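Local coordinates for DNA mismatch repair protein PMS1 (Saccharomyces cerevisiae, PDB 3H4L) that binds ATP through a GHKL-type ATPase domain and, as a MutL homologue, takes part in DNA mismatch repair, at residues Thr172-Leu175 against Thr176-Gly180. Residues are numbered along the deposited sequence; the frame is centred on the assembly and turned at random.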
loop_
_atom_site.group_PDB
_atom_site.type_symbol
_atom_site.label_atom_id
_atom_site.label_comp_id
_atom_site.label_asym_id
_atom_site.label_seq_id
_atom_site.Cartn_x
_atom_site.Cartn_y
_atom_site.Cartn_z
ATOM N N THR B 172 -3.521 -7.789 -6.929
ATOM C CA THR B 172 -3.466 -8.817 -5.910
ATOM C C THR B 172 -2.760 -10.042 -6.485
ATOM O O THR B 172 -1.988 -10.692 -5.786
ATOM C CB THR B 172 -4.872 -9.234 -5.414
ATOM O OG1 THR B 172 -5.615 -8.066 -5.036
ATOM C CG2 THR B 172 -4.745 -10.146 -4.194
ATOM N N LYS B 173 -3.010 -10.367 -7.752
ATOM C CA LYS B 173 -2.331 -11.523 -8.331
ATOM C C LYS B 173 -0.834 -11.236 -8.331
ATOM O O LYS B 173 -0.009 -12.099 -8.016
ATOM C CB LYS B 173 -2.774 -11.784 -9.766
ATOM C CG LYS B 173 -1.911 -12.842 -10.440
ATOM C CD LYS B 173 -2.183 -12.998 -11.930
ATOM C CE LYS B 173 -1.322 -14.120 -12.499
ATOM N NZ LYS B 173 -1.395 -14.213 -13.982
ATOM N N CYS B 174 -0.494 -10.006 -8.688
ATOM C CA CYS B 174 0.881 -9.570 -8.730
ATOM C C CYS B 174 1.491 -9.488 -7.326
ATOM O O CYS B 174 2.691 -9.677 -7.147
ATOM C CB CYS B 174 0.934 -8.212 -9.409
ATOM S SG CYS B 174 2.564 -7.512 -9.488
ATOM N N LEU B 175 0.659 -9.203 -6.328
ATOM C CA LEU B 175 1.128 -9.102 -4.946
ATOM C C LEU B 175 1.477 -10.483 -4.423
ATOM O O LEU B 175 2.482 -10.680 -3.729
ATOM C CB LEU B 175 0.050 -8.484 -4.058
ATOM C CG LEU B 175 0.520 -8.023 -2.674
ATOM C CD1 LEU B 175 1.673 -7.053 -2.810
ATOM C CD2 LEU B 175 -0.635 -7.369 -1.948
ATOM N N THR B 176 0.633 -11.444 -4.767
ATOM C CA THR B 176 0.845 -12.826 -4.360
ATOM C C THR B 176 2.237 -13.266 -4.787
ATOM O O THR B 176 2.979 -13.857 -4.009
ATOM C CB THR B 176 -0.173 -13.737 -5.014
ATOM O OG1 THR B 176 -1.484 -13.316 -4.637
ATOM C CG2 THR B 176 0.041 -15.167 -4.574
ATOM N N VAL B 177 2.582 -12.964 -6.031
ATOM C CA VAL B 177 3.878 -13.317 -6.570
ATOM C C VAL B 177 4.999 -12.570 -5.859
ATOM O O VAL B 177 6.094 -13.106 -5.689
ATOM C CB VAL B 177 3.940 -13.006 -8.066
ATOM C CG1 VAL B 177 5.390 -12.955 -8.541
ATOM C CG2 VAL B 177 3.163 -14.053 -8.823
ATOM N N ILE B 178 4.748 -11.331 -5.453
ATOM C CA ILE B 178 5.796 -10.597 -4.765
ATOM C C ILE B 178 5.985 -11.224 -3.380
ATOM O O ILE B 178 7.116 -11.330 -2.884
ATOM C CB ILE B 178 5.465 -9.079 -4.663
ATOM C CG1 ILE B 178 5.692 -8.408 -6.021
ATOM C CG2 ILE B 178 6.355 -8.411 -3.630
ATOM C CD1 ILE B 178 5.280 -6.942 -6.077
ATOM N N GLN B 179 4.887 -11.667 -2.768
ATOM C CA GLN B 179 4.971 -12.307 -1.456
ATOM C C GLN B 179 5.826 -13.570 -1.565
ATOM O O GLN B 179 6.636 -13.862 -0.670
ATOM C CB GLN B 179 3.571 -12.649 -0.935
ATOM C CG GLN B 179 2.696 -11.418 -0.696
ATOM C CD GLN B 179 1.249 -11.764 -0.411
ATOM O OE1 GLN B 179 0.637 -12.550 -1.127
ATOM N NE2 GLN B 179 0.688 -11.164 0.632
ATOM N N GLY B 180 5.669 -14.300 -2.671
ATOM C CA GLY B 180 6.452 -15.509 -2.873
ATOM C C GLY B 180 7.957 -15.249 -2.871
ATOM O O GLY B 180 8.730 -15.946 -2.214
#
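T176 and T172 illustrate how a threonine within a helix can bond twice to the carbonyl one turn back. The oxygen of T172 accepts the backbone N of T176 at 2.9 Å, and the hydroxyl OG1 of T176 gives its proton to that same O of T172, also at 2.9 Å. The two donors arrive from opposite faces of the carbonyl plane, the hydroxyl tilted 31° from it. Because OG1 lies beside its own backbone N, with chi1 at -59°, it is folded back along the helix toward the earlier turn.

One turn on, Q179 N bonds to the O of L175 at 2.8 Å, nearly in line with the C=O. The CG of Q179 also lies beside its backbone N and presses on this oxygen, 3.1 Å from L175 O; beyond it the chain runs extended, and its amide carbon CD comes within 4.4 Å of L175 CG. I178 N bonds to C174 O at 3.1 Å, while I178 CD1 reaches C174 SG at 4.4 Å, a light apolar touch. The bond from V177 N to K173 O is weak.

All this belongs to helix 167-184, packed against the large mixed sheet of the GHKL ATPase fold. C174 and I178 touch F49 of strand 44-50, and C174 also V30 of helix 26-39, whereas L175 lies on I204 and Q179 on L205, both of strand 200-206, while V220 and F221 of helix 213-221 touch Q179.

Farther out, K173 NZ forms a salt bridge with D25 OD2, just ahead of helix 26-39. T172 OG1 is hydrogen-bonded to K168 O and to S69 OG of the second subunit, whose H78 packs on both L175 and Q179.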